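PDB 5KP7: CurD from Moorea producens 3L, which probably acts as a hydroxymethylglutaryl-CoA synthase of the thiolase-like superfamily and binds a 4'-phosphopantetheine group in its pocket. Local coordinates for residues L242-C247 / S272-F277; V262-R265 / Y270-F273; G283-M288 / E301-R306; N287-R290 / R294-P297. The protein carries 3 engineered substitutions. All blocks are in the same frame, centred on the assembly; numbering follows the deposited sequence.

Interaction 1: residues L242-C247 / S272-F277; sequences LSYLDC and SFHTPF. With PNS (4'-phosphopantetheine), chain E.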
loop_
_atom_site.group_PDB
_atom_site.type_symbol
_atom_site.label_atom_id
_atom_site.label_comp_id
_atom_site.label_asym_id
_atom_site.label_seq_id
_atom_site.Cartn_x
_atom_site.Cartn_y
_atom_site.Cartn_z
ATOM N N LEU A 242 -3.704 -11.568 -9.441
ATOM C CA LEU A 242 -3.311 -12.982 -9.401
ATOM C C LEU A 242 -1.888 -13.184 -8.857
ATOM O O LEU A 242 -1.629 -14.124 -8.115
ATOM C CB LEU A 242 -3.485 -13.646 -10.785
ATOM C CG LEU A 242 -4.915 -13.610 -11.330
ATOM C CD1 LEU A 242 -4.943 -13.922 -12.833
ATOM C CD2 LEU A 242 -5.843 -14.532 -10.583
ATOM N N SER A 243 -0.976 -12.290 -9.225
ATOM C CA SER A 243 0.388 -12.360 -8.756
ATOM C C SER A 243 0.486 -12.077 -7.230
ATOM O O SER A 243 1.181 -12.778 -6.497
ATOM C CB SER A 243 1.251 -11.368 -9.550
ATOM O OG SER A 243 2.604 -11.448 -9.154
ATOM N N TYR A 244 -0.250 -11.073 -6.769
ATOM C CA TYR A 244 -0.377 -10.783 -5.332
ATOM C C TYR A 244 -0.841 -12.032 -4.564
ATOM O O TYR A 244 -0.287 -12.390 -3.524
ATOM C CB TYR A 244 -1.352 -9.645 -5.134
ATOM C CG TYR A 244 -1.572 -9.151 -3.701
ATOM C CD1 TYR A 244 -2.288 -9.891 -2.783
ATOM C CD2 TYR A 244 -1.117 -7.909 -3.297
ATOM C CE1 TYR A 244 -2.522 -9.420 -1.508
ATOM C CE2 TYR A 244 -1.341 -7.430 -2.002
ATOM C CZ TYR A 244 -2.055 -8.200 -1.116
ATOM O OH TYR A 244 -2.314 -7.755 0.159
ATOM N N LEU A 245 -1.874 -12.692 -5.079
ATOM C CA LEU A 245 -2.401 -13.893 -4.438
ATOM C C LEU A 245 -1.392 -15.039 -4.410
ATOM O O LEU A 245 -1.234 -15.694 -3.383
ATOM C CB LEU A 245 -3.693 -14.332 -5.141
ATOM C CG LEU A 245 -4.883 -13.397 -4.921
ATOM C CD1 LEU A 245 -5.977 -13.625 -5.956
ATOM C CD2 LEU A 245 -5.434 -13.573 -3.533
ATOM N N ASP A 246 -0.694 -15.257 -5.520
ATOM C CA ASP A 246 0.393 -16.239 -5.574
ATOM C C ASP A 246 1.477 -15.926 -4.524
ATOM O O ASP A 246 1.937 -16.809 -3.837
ATOM C CB ASP A 246 1.038 -16.334 -6.949
ATOM C CG ASP A 246 0.206 -17.077 -7.984
ATOM O OD1 ASP A 246 -0.710 -17.866 -7.611
ATOM O OD2 ASP A 246 0.524 -16.916 -9.196
ATOM N N CYS A 247 1.876 -14.673 -4.415
ATOM C CA CYS A 247 2.923 -14.283 -3.483
ATOM C C CYS A 247 2.459 -14.368 -2.030
ATOM O O CYS A 247 3.224 -14.734 -1.144
ATOM C CB CYS A 247 3.422 -12.887 -3.800
ATOM S SG CYS A 247 4.484 -12.829 -5.275
ATOM N N SER A 272 -1.990 -7.411 8.784
ATOM C CA SER A 272 -1.883 -6.192 7.984
ATOM C C SER A 272 -1.287 -6.539 6.633
ATOM O O SER A 272 -0.385 -7.402 6.553
ATOM C CB SER A 272 -1.023 -5.138 8.680
ATOM O OG SER A 272 -1.854 -4.330 9.531
ATOM N N PHE A 273 -1.802 -5.898 5.591
ATOM C CA PHE A 273 -1.434 -6.247 4.208
ATOM C C PHE A 273 -1.122 -4.980 3.431
ATOM O O PHE A 273 -1.715 -3.917 3.701
ATOM C CB PHE A 273 -2.634 -6.881 3.499
ATOM C CG PHE A 273 -3.092 -8.239 4.036
ATOM C CD1 PHE A 273 -3.882 -8.327 5.166
ATOM C CD2 PHE A 273 -2.842 -9.401 3.321
ATOM C CE1 PHE A 273 -4.372 -9.563 5.591
ATOM C CE2 PHE A 273 -3.323 -10.644 3.737
ATOM C CZ PHE A 273 -4.068 -10.716 4.905
ATOM N N HIS A 274 -0.246 -5.082 2.417
ATOM C CA HIS A 274 -0.225 -4.086 1.376
ATOM C C HIS A 274 -1.649 -4.030 0.821
ATOM O O HIS A 274 -2.207 -5.062 0.484
ATOM C CB HIS A 274 0.756 -4.442 0.247
ATOM C CG HIS A 274 0.653 -3.507 -0.899
ATOM N ND1 HIS A 274 0.749 -2.155 -0.724
ATOM C CD2 HIS A 274 0.340 -3.700 -2.202
ATOM C CE1 HIS A 274 0.545 -1.544 -1.870
ATOM N NE2 HIS A 274 0.296 -2.457 -2.784
ATOM N N THR A 275 -2.232 -2.818 0.754
ATOM C CA THR A 275 -3.648 -2.632 0.482
ATOM C C THR A 275 -3.877 -1.710 -0.719
ATOM O O THR A 275 -4.065 -0.499 -0.574
ATOM C CB THR A 275 -4.366 -2.107 1.759
ATOM O OG1 THR A 275 -4.195 -3.040 2.833
ATOM C CG2 THR A 275 -5.871 -1.956 1.499
ATOM N N PRO A 276 -3.869 -2.277 -1.936
ATOM C CA PRO A 276 -4.188 -1.437 -3.085
ATOM C C PRO A 276 -5.612 -0.881 -3.005
ATOM O O PRO A 276 -5.855 0.253 -3.397
ATOM C CB PRO A 276 -4.025 -2.404 -4.264
ATOM C CG PRO A 276 -3.088 -3.434 -3.782
ATOM C CD PRO A 276 -3.475 -3.632 -2.342
ATOM N N PHE A 277 -6.523 -1.699 -2.476
ATOM C CA PHE A 277 -7.879 -1.318 -2.100
ATOM C C PHE A 277 -8.385 -2.451 -1.176
ATOM O O PHE A 277 -7.923 -3.599 -1.283
ATOM C CB PHE A 277 -8.830 -1.112 -3.283
ATOM C CG PHE A 277 -8.895 -2.264 -4.251
ATOM C CD1 PHE A 277 -7.915 -2.417 -5.214
ATOM C CD2 PHE A 277 -9.972 -3.164 -4.240
ATOM C CE1 PHE A 277 -7.972 -3.453 -6.138
ATOM C CE2 PHE A 277 -10.010 -4.225 -5.159
ATOM C CZ PHE A 277 -9.013 -4.358 -6.102
HETATM O O23 PNS E . -13.080 -3.599 -9.875
HETATM P P24 PNS E . -11.975 -3.539 -10.904
HETATM O O26 PNS E . -12.329 -3.374 -12.366
HETATM O O27 PNS E . -10.990 -2.284 -10.586
HETATM C C28 PNS E . -10.487 -2.034 -9.281
HETATM C C29 PNS E . -10.419 -0.535 -8.987
HETATM C C30 PNS E . -9.673 -0.182 -7.709
HETATM C C31 PNS E . -11.344 0.396 -9.810
HETATM C C32 PNS E . -9.217 -0.122 -9.985
HETATM O O33 PNS E . -8.904 1.298 -9.926
HETATM C C34 PNS E . -7.863 -0.794 -9.882
HETATM O O35 PNS E . -7.665 -1.881 -10.417
HETATM N N36 PNS E . -6.958 -0.188 -9.115
HETATM C C37 PNS E . -5.856 -0.907 -8.514
HETATM C C38 PNS E . -4.652 -1.091 -9.402
HETATM C C39 PNS E . -3.679 -1.847 -8.528
HETATM O O40 PNS E . -2.873 -1.229 -7.844
HETATM N N41 PNS E . -3.793 -3.179 -8.528
HETATM C C42 PNS E . -2.912 -3.983 -7.711
HETATM C C43 PNS E . -3.366 -5.423 -7.606
HETATM S S44 PNS E . -2.084 -6.247 -6.642
#
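Tyr244 reaches from the helical segment 242-247 to the end of strand 270-273, and its hydroxyl meets the backbone carbonyl of His274. Tyr244 OH donates to His274 O at 2.7 Å, lying in the carbonyl plane with a C=O...donor angle of 153°; the acceptor sits at the edge of the tyrosine ring, near its plane. CG is anti to the backbone N of Tyr244 (chi1 -177°), which projects the ring away from the helix and across the gap. Against Phe273 the tyrosine stands at about a right angle, its OH 3.5 Å from Phe273 CB. Toward His274 the approach is oblique: Tyr244 CE2 lies 4.1 Å from His274 CD2. A looser apolar touch, Tyr244 CE2 to Pro276 CD at 4.4 Å, continues the contact along the loop.

The root of the same tyrosine serves the ligand pocket, with Tyr244 CB 3.8 Å from PNS S44, the thiol end of the pantetheine arm. Pro276 CB packs near PNS O40 at 3.9 Å, while the Phe277 ring offers one face to PNS C30. The hydrogen bond therefore fixes a pocket-lining ring by its far end. Around the tyrosine, Phe348 of strand 343-351 meets Tyr244 edge-to-face, Met280 of helix 278-293 touches it too, and strand 270-273 runs along strand 343-351 as an outermost strand of the chain's mixed sheet.

Interaction 2: residues V262-R265 / Y270-F273; sequences VDYR and YLSF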
loop_
_atom_site.group_PDB
_atom_site.type_symbol
_atom_site.label_atom_id
_atom_site.label_comp_id
_atom_site.label_asym_id
_atom_site.label_seq_id
_atom_site.Cartn_x
_atom_site.Cartn_y
_atom_site.Cartn_z
ATOM N N VAL A 262 3.681 -22.623 13.419
ATOM C CA VAL A 262 2.862 -21.425 13.254
ATOM C C VAL A 262 1.528 -21.774 12.582
ATOM O O VAL A 262 1.470 -22.676 11.741
ATOM C CB VAL A 262 3.616 -20.315 12.504
ATOM C CG1 VAL A 262 3.739 -20.623 11.010
ATOM C CG2 VAL A 262 2.939 -18.977 12.730
ATOM N N ASP A 263 0.465 -21.097 13.005
ATOM C CA ASP A 263 -0.885 -21.304 12.479
ATOM C C ASP A 263 -1.448 -19.979 12.007
ATOM O O ASP A 263 -1.371 -19.009 12.737
ATOM C CB ASP A 263 -1.795 -21.900 13.560
ATOM C CG ASP A 263 -3.161 -22.257 13.021
ATOM O OD1 ASP A 263 -3.336 -23.439 12.620
ATOM O OD2 ASP A 263 -4.045 -21.384 12.987
ATOM N N TYR A 264 -2.007 -19.945 10.799
ATOM C CA TYR A 264 -2.441 -18.690 10.200
ATOM C C TYR A 264 -3.573 -18.014 10.984
ATOM O O TYR A 264 -3.662 -16.804 10.970
ATOM C CB TYR A 264 -2.864 -18.904 8.759
ATOM C CG TYR A 264 -3.127 -17.654 7.977
ATOM C CD1 TYR A 264 -2.071 -16.825 7.548
ATOM C CD2 TYR A 264 -4.409 -17.312 7.607
ATOM C CE1 TYR A 264 -2.311 -15.671 6.827
ATOM C CE2 TYR A 264 -4.658 -16.167 6.869
ATOM C CZ TYR A 264 -3.596 -15.367 6.471
ATOM O OH TYR A 264 -3.812 -14.237 5.734
ATOM N N ARG A 265 -4.419 -18.793 11.653
ATOM C CA ARG A 265 -5.427 -18.210 12.544
ATOM C C ARG A 265 -4.879 -17.979 13.935
ATOM O O ARG A 265 -4.995 -16.888 14.470
ATOM C CB ARG A 265 -6.683 -19.074 12.639
ATOM C CG ARG A 265 -7.740 -18.437 13.540
ATOM C CD ARG A 265 -9.145 -18.971 13.328
ATOM N NE ARG A 265 -9.161 -20.403 13.093
ATOM C CZ ARG A 265 -10.043 -21.061 12.322
ATOM N NH1 ARG A 265 -11.040 -20.434 11.671
ATOM N NH2 ARG A 265 -9.927 -22.380 12.198
ATOM N N TYR A 270 -3.758 -10.087 14.670
ATOM C CA TYR A 270 -4.171 -9.231 13.557
ATOM C C TYR A 270 -3.297 -9.532 12.346
ATOM O O TYR A 270 -2.196 -10.083 12.499
ATOM C CB TYR A 270 -4.038 -7.752 13.928
ATOM C CG TYR A 270 -4.937 -7.389 15.078
ATOM C CD1 TYR A 270 -6.295 -7.190 14.882
ATOM C CD2 TYR A 270 -4.440 -7.334 16.361
ATOM C CE1 TYR A 270 -7.135 -6.908 15.942
ATOM C CE2 TYR A 270 -5.273 -7.048 17.444
ATOM C CZ TYR A 270 -6.619 -6.841 17.234
ATOM O OH TYR A 270 -7.477 -6.604 18.304
ATOM N N LEU A 271 -3.804 -9.176 11.173
ATOM C CA LEU A 271 -3.066 -9.266 9.911
ATOM C C LEU A 271 -3.155 -7.943 9.185
ATOM O O LEU A 271 -4.248 -7.395 9.019
ATOM C CB LEU A 271 -3.661 -10.370 9.042
ATOM C CG LEU A 271 -3.561 -11.782 9.607
ATOM C CD1 LEU A 271 -4.506 -12.691 8.848
ATOM C CD2 LEU A 271 -2.137 -12.318 9.582
ATOM N N SER A 272 -1.990 -7.411 8.784
ATOM C CA SER A 272 -1.883 -6.192 7.984
ATOM C C SER A 272 -1.287 -6.539 6.633
ATOM O O SER A 272 -0.385 -7.402 6.553
ATOM C CB SER A 272 -1.023 -5.138 8.680
ATOM O OG SER A 272 -1.854 -4.330 9.531
ATOM N N PHE A 273 -1.802 -5.898 5.591
ATOM C CA PHE A 273 -1.434 -6.247 4.208
ATOM C C PHE A 273 -1.122 -4.980 3.431
ATOM O O PHE A 273 -1.715 -3.917 3.701
ATOM C CB PHE A 273 -2.634 -6.881 3.499
ATOM C CG PHE A 273 -3.092 -8.239 4.036
ATOM C CD1 PHE A 273 -3.882 -8.327 5.166
ATOM C CD2 PHE A 273 -2.842 -9.401 3.321
ATOM C CE1 PHE A 273 -4.372 -9.563 5.591
ATOM C CE2 PHE A 273 -3.323 -10.644 3.737
ATOM C CZ PHE A 273 -4.068 -10.716 4.905
#
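The hydroxyl end of Tyr264 touches both Leu271 and Phe273, two residues of strand 270-273. Leu271 CD1 is the branch that touches, 3.5 Å from Tyr264 OH and 3.7 Å from Tyr264 CZ, and it approaches the ring obliquely. Phe273 comes from the opposite direction and presents its edge, with CZ 3.6 Å from Tyr264 OH near the phenylalanine ring plane. No hydrogen bond crosses, so this shell is van der Waals contact. The first torsion of Tyr264 (chi1 -171°, CG anti to the backbone N) swings the ring out to the strand.

The loop is shaped by an Asx turn: Asp263 OD2 accepts from Arg265 N at 2.9 Å, with the donor above the carboxylate plane, and so bends the chain around Tyr264. An alanine in place of Tyr264 would probably open a gap beside Leu271 CD1 and the edge of Phe273, leaving both without their cover from the loop. Farther out, Tyr252 of helix 237-258 meets the Tyr264 ring edge-to-face and Met288 of helix 278-293 packs on it. Arg307 NH2 is hydrogen-bonded to Tyr264 O, and Asp263 OD1 forms a salt bridge with Lys293 NZ.

Interaction 3: residues G283-M288 / E301-R306; sequences GAHRNM and EADFQR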
loop_
_atom_site.group_PDB
_atom_site.type_symbol
_atom_site.label_atom_id
_atom_site.label_comp_id
_atom_site.label_asym_id
_atom_site.label_seq_id
_atom_site.Cartn_x
_atom_site.Cartn_y
_atom_site.Cartn_z
ATOM N N GLY A 283 -10.457 -10.446 -0.309
ATOM C CA GLY A 283 -10.284 -11.629 -1.165
ATOM C C GLY A 283 -9.050 -12.478 -0.876
ATOM O O GLY A 283 -9.123 -13.704 -0.864
ATOM N N ALA A 284 -7.917 -11.823 -0.634
ATOM C CA ALA A 284 -6.685 -12.528 -0.273
ATOM C C ALA A 284 -6.791 -13.289 1.051
ATOM O O ALA A 284 -6.412 -14.460 1.147
ATOM C CB ALA A 284 -5.501 -11.566 -0.254
ATOM N N HIS A 285 -7.347 -12.626 2.061
ATOM C CA HIS A 285 -7.536 -13.240 3.363
ATOM C C HIS A 285 -8.470 -14.457 3.223
ATOM O O HIS A 285 -8.204 -15.499 3.819
ATOM C CB HIS A 285 -8.112 -12.211 4.351
ATOM C CG HIS A 285 -8.617 -12.802 5.627
ATOM N ND1 HIS A 285 -9.952 -13.066 5.827
ATOM C CD2 HIS A 285 -7.984 -13.183 6.758
ATOM C CE1 HIS A 285 -10.123 -13.594 7.023
ATOM N NE2 HIS A 285 -8.946 -13.671 7.610
ATOM N N ARG A 286 -9.529 -14.313 2.438
ATOM C CA ARG A 286 -10.478 -15.409 2.215
ATOM C C ARG A 286 -9.762 -16.593 1.553
ATOM O O ARG A 286 -9.900 -17.742 1.991
ATOM C CB ARG A 286 -11.636 -14.933 1.352
ATOM C CG ARG A 286 -12.649 -16.015 0.941
ATOM C CD ARG A 286 -13.342 -15.594 -0.354
ATOM N NE ARG A 286 -14.055 -14.379 -0.143
ATOM C CZ ARG A 286 -14.091 -13.286 -0.904
ATOM N NH1 ARG A 286 -13.530 -13.175 -2.103
ATOM N NH2 ARG A 286 -14.807 -12.275 -0.434
ATOM N N ASN A 287 -8.949 -16.304 0.535
ATOM C CA ASN A 287 -8.208 -17.364 -0.155
ATOM C C ASN A 287 -7.254 -18.096 0.797
ATOM O O ASN A 287 -7.183 -19.334 0.817
ATOM C CB ASN A 287 -7.455 -16.768 -1.347
ATOM C CG ASN A 287 -6.782 -17.820 -2.206
ATOM O OD1 ASN A 287 -5.581 -17.729 -2.483
ATOM N ND2 ASN A 287 -7.549 -18.784 -2.667
ATOM N N MET A 288 -6.529 -17.332 1.606
ATOM C CA MET A 288 -5.644 -17.931 2.592
ATOM C C MET A 288 -6.373 -18.800 3.628
ATOM O O MET A 288 -5.933 -19.916 3.932
ATOM C CB MET A 288 -4.841 -16.858 3.326
ATOM C CG MET A 288 -3.881 -16.069 2.425
ATOM S SD MET A 288 -2.407 -16.997 1.963
ATOM C CE MET A 288 -1.482 -16.850 3.482
ATOM N N GLU A 301 -15.621 -14.622 7.208
ATOM C CA GLU A 301 -16.053 -13.224 7.292
ATOM C C GLU A 301 -15.909 -12.678 8.718
ATOM O O GLU A 301 -15.497 -11.521 8.896
ATOM C CB GLU A 301 -17.476 -13.034 6.728
ATOM C CG GLU A 301 -18.082 -11.638 6.947
ATOM C CD GLU A 301 -17.284 -10.470 6.400
ATOM O OE1 GLU A 301 -16.342 -10.663 5.587
ATOM O OE2 GLU A 301 -17.574 -9.308 6.829
ATOM N N ALA A 302 -16.252 -13.488 9.725
ATOM C CA ALA A 302 -16.049 -13.064 11.121
ATOM C C ALA A 302 -14.564 -12.829 11.408
ATOM O O ALA A 302 -14.200 -11.861 12.067
ATOM C CB ALA A 302 -16.618 -14.088 12.094
ATOM N N ASP A 303 -13.712 -13.726 10.889
ATOM C CA ASP A 303 -12.281 -13.611 11.074
ATOM C C ASP A 303 -11.746 -12.361 10.374
ATOM O O ASP A 303 -10.879 -11.656 10.943
ATOM C CB ASP A 303 -11.564 -14.877 10.559
ATOM C CG ASP A 303 -10.100 -14.896 10.935
ATOM O OD1 ASP A 303 -9.775 -15.058 12.150
ATOM O OD2 ASP A 303 -9.264 -14.706 10.043
ATOM N N PHE A 304 -12.259 -12.074 9.168
ATOM C CA PHE A 304 -11.906 -10.852 8.451
ATOM C C PHE A 304 -12.201 -9.600 9.300
ATOM O O PHE A 304 -11.348 -8.710 9.460
ATOM C CB PHE A 304 -12.625 -10.768 7.111
ATOM C CG PHE A 304 -12.433 -9.468 6.417
ATOM C CD1 PHE A 304 -11.245 -9.192 5.768
ATOM C CD2 PHE A 304 -13.420 -8.493 6.449
ATOM C CE1 PHE A 304 -11.050 -7.972 5.135
ATOM C CE2 PHE A 304 -13.229 -7.265 5.824
ATOM C CZ PHE A 304 -12.047 -7.003 5.165
ATOM N N GLN A 305 -13.410 -9.527 9.845
ATOM C CA GLN A 305 -13.772 -8.336 10.611
ATOM C C GLN A 305 -12.908 -8.174 11.849
ATOM O O GLN A 305 -12.524 -7.064 12.203
ATOM C CB GLN A 305 -15.254 -8.322 10.989
ATOM C CG GLN A 305 -15.713 -6.954 11.475
ATOM C CD GLN A 305 -17.188 -6.890 11.767
ATOM O OE1 GLN A 305 -17.978 -6.549 10.900
ATOM N NE2 GLN A 305 -17.592 -7.268 13.000
ATOM N N ARG A 306 -12.604 -9.285 12.511
ATOM C CA ARG A 306 -11.829 -9.255 13.751
ATOM C C ARG A 306 -10.367 -8.898 13.506
ATOM O O ARG A 306 -9.817 -8.080 14.228
ATOM C CB ARG A 306 -11.899 -10.611 14.449
ATOM C CG ARG A 306 -11.148 -10.671 15.773
ATOM C CD ARG A 306 -11.387 -11.964 16.542
ATOM N NE ARG A 306 -11.010 -13.137 15.743
ATOM C CZ ARG A 306 -9.845 -13.787 15.777
ATOM N NH1 ARG A 306 -9.695 -14.854 14.985
ATOM N NH2 ARG A 306 -8.842 -13.423 16.580
#
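Helical segments 283-288 and 301-306 come nearest at His285 and Phe304, whose CA atoms lie 7.1 Å apart. They belong to consecutive helices, 278-293 and 297-307, joined by a short loop, and the side-chain motif between them is a His-carboxylate hydrogen bond flanked by an aromatic side chain.

His285 NE2 donates to Asp303 OD2 at 2.7 Å, with an N-H...acceptor angle of 154°. The carboxylate uses its anti lone pair, the one away from its other oxygen, and the acceptor lies in the imidazole plane. Ring and carboxylate are nearly coplanar. On His285, CG is anti to the backbone N (chi1 168°), carrying the imidazole across to the second helix. The other nitrogen side faces Phe304: His285 ND1 is 3.8 Å from Phe304 CB and lies at the edge of the phenyl ring, near its plane. The two rings meet obliquely, centroids of His285 and Phe304 6.0 Å apart and planes at 52°.

A leucine at His285 would probably leave Asp303 OD2 without its imidazole donor and let the carboxylate turn more easily. Phe304 is covered farther out by Met309 and Leu312 of helix 309-318, and the neighbouring protein chain reaches Arg286 with an acidic side chain. Asp303 has further basic partners, which probably stabilise its negative charge: Arg307 NE in a salt bridge with OD1, and Arg306 NH1, 2.8 Å from Asp303 OD1.

Interaction 4: residues N287-R290 / R294-P297; sequences NMMR and RAKP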
loop_
_atom_site.group_PDB
_atom_site.type_symbol
_atom_site.label_atom_id
_atom_site.label_comp_id
_atom_site.label_asym_id
_atom_site.label_seq_id
_atom_site.Cartn_x
_atom_site.Cartn_y
_atom_site.Cartn_z
ATOM N N ASN A 287 -8.949 -16.304 0.535
ATOM C CA ASN A 287 -8.208 -17.364 -0.155
ATOM C C ASN A 287 -7.254 -18.096 0.797
ATOM O O ASN A 287 -7.183 -19.334 0.817
ATOM C CB ASN A 287 -7.455 -16.768 -1.347
ATOM C CG ASN A 287 -6.782 -17.820 -2.206
ATOM O OD1 ASN A 287 -5.581 -17.729 -2.483
ATOM N ND2 ASN A 287 -7.549 -18.784 -2.667
ATOM N N MET A 288 -6.529 -17.332 1.606
ATOM C CA MET A 288 -5.644 -17.931 2.592
ATOM C C MET A 288 -6.373 -18.800 3.628
ATOM O O MET A 288 -5.933 -19.916 3.932
ATOM C CB MET A 288 -4.841 -16.858 3.326
ATOM C CG MET A 288 -3.881 -16.069 2.425
ATOM S SD MET A 288 -2.407 -16.997 1.963
ATOM C CE MET A 288 -1.482 -16.850 3.482
ATOM N N MET A 289 -7.472 -18.274 4.177
ATOM C CA MET A 289 -8.273 -19.018 5.170
ATOM C C MET A 289 -8.884 -20.302 4.573
ATOM O O MET A 289 -8.870 -21.353 5.229
ATOM C CB MET A 289 -9.359 -18.136 5.783
ATOM C CG MET A 289 -8.839 -17.043 6.724
ATOM S SD MET A 289 -8.104 -17.674 8.245
ATOM C CE MET A 289 -9.546 -18.223 9.146
ATOM N N ARG A 290 -9.404 -20.217 3.350
ATOM C CA ARG A 290 -9.982 -21.398 2.652
ATOM C C ARG A 290 -8.905 -22.489 2.497
ATOM O O ARG A 290 -9.151 -23.651 2.815
ATOM C CB ARG A 290 -10.561 -20.959 1.290
ATOM C CG ARG A 290 -11.510 -21.878 0.521
ATOM C CD ARG A 290 -12.302 -21.088 -0.560
ATOM N NE ARG A 290 -11.428 -20.190 -1.345
ATOM C CZ ARG A 290 -11.773 -19.017 -1.918
ATOM N NH1 ARG A 290 -13.023 -18.541 -1.874
ATOM N NH2 ARG A 290 -10.843 -18.310 -2.567
ATOM N N ARG A 294 -9.318 -24.472 5.855
ATOM C CA ARG A 294 -10.585 -25.047 5.350
ATOM C C ARG A 294 -11.817 -24.419 5.988
ATOM O O ARG A 294 -12.827 -25.104 6.270
ATOM C CB ARG A 294 -10.598 -26.560 5.558
ATOM C CG ARG A 294 -9.390 -27.240 4.953
ATOM C CD ARG A 294 -9.188 -28.611 5.560
ATOM N NE ARG A 294 -8.539 -29.485 4.588
ATOM C CZ ARG A 294 -9.160 -30.119 3.587
ATOM N NH1 ARG A 294 -10.484 -30.005 3.394
ATOM N NH2 ARG A 294 -8.445 -30.885 2.764
ATOM N N ALA A 295 -11.741 -23.108 6.216
ATOM C CA ALA A 295 -12.778 -22.400 6.955
ATOM C C ALA A 295 -13.993 -22.183 6.069
ATOM O O ALA A 295 -13.861 -22.051 4.849
ATOM C CB ALA A 295 -12.247 -21.067 7.454
ATOM N N LYS A 296 -15.166 -22.138 6.699
ATOM C CA LYS A 296 -16.438 -21.914 6.004
ATOM C C LYS A 296 -16.648 -20.404 5.794
ATOM O O LYS A 296 -16.012 -19.613 6.482
ATOM C CB LYS A 296 -17.578 -22.484 6.825
ATOM C CG LYS A 296 -17.525 -24.000 6.978
ATOM C CD LYS A 296 -18.504 -24.510 8.031
ATOM C CE LYS A 296 -19.953 -24.123 7.731
ATOM N NZ LYS A 296 -20.911 -24.818 8.638
ATOM N N PRO A 297 -17.529 -20.007 4.843
ATOM C CA PRO A 297 -17.641 -18.571 4.491
ATOM C C PRO A 297 -18.000 -17.649 5.676
ATOM O O PRO A 297 -17.368 -16.605 5.828
ATOM C CB PRO A 297 -18.757 -18.549 3.428
ATOM C CG PRO A 297 -18.709 -19.923 2.818
ATOM C CD PRO A 297 -18.378 -20.845 3.964
#
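Met289 and Arg290, near the C-terminal end of helix 278-293, meet Arg294 and Ala295 where the chain turns off toward helix 297-307. The closer part is made by backbone. Arg294 N donates to Arg290 O at 3.2 Å, but the N-H...acceptor angle of 124° makes the bond weak. The same carbonyl also receives a CA-H...O contact, Arg294 CA to Arg290 O at 3.2 Å. Met289 O lies equally near Arg294 N, yet its angle is too poor for a hydrogen bond. Arg294 is the first residue to leave helical geometry, and its positive phi (51°) turns the chain out of the helix.

On the buried side the packing is looser in distance: Met289 CE stands 4.3 Å from Ala295 CB. Ile300 of helix 297-307 touches both these side chains, and Tyr264 and Arg265 also pack on the methionine, so the apolar pair belongs to the interior between the helices.

The opposite character appears at the arginines. The Arg294 side chain is exposed and extended from CG to NE, its CB pointing away from the helical segment. The CB of Arg290 also points away from segment 294-297. A bent N-H...O bond, supplemented by CA-H...O, is consistent with a helix end closed here by weak backbone contacts, while outside the two segments the NH1 of Arg290 pairs with an acidic side chain of another protein chain.

How the interactions relate
Along the chain, helix 237-258 supplies the first half of interaction 1, and the loop that follows it supplies that of interaction 2. Both close on strand 270-273, sharing Ser272 and Phe273, so the short loop of interaction 2 nests inside the longer one of interaction 1. The chain then enters helix 278-293, from which interactions 3 and 4 both start, sharing Asn287 and Met288; the short span of interaction 4 nests within the span of interaction 3. The two nested pairs follow in series without crossing. Leu245 against Ala284 joins interactions 1 and 3, while Tyr264 against Met288 brings interaction 2 to the helical pair, tying the sheet's edge strand to the helices.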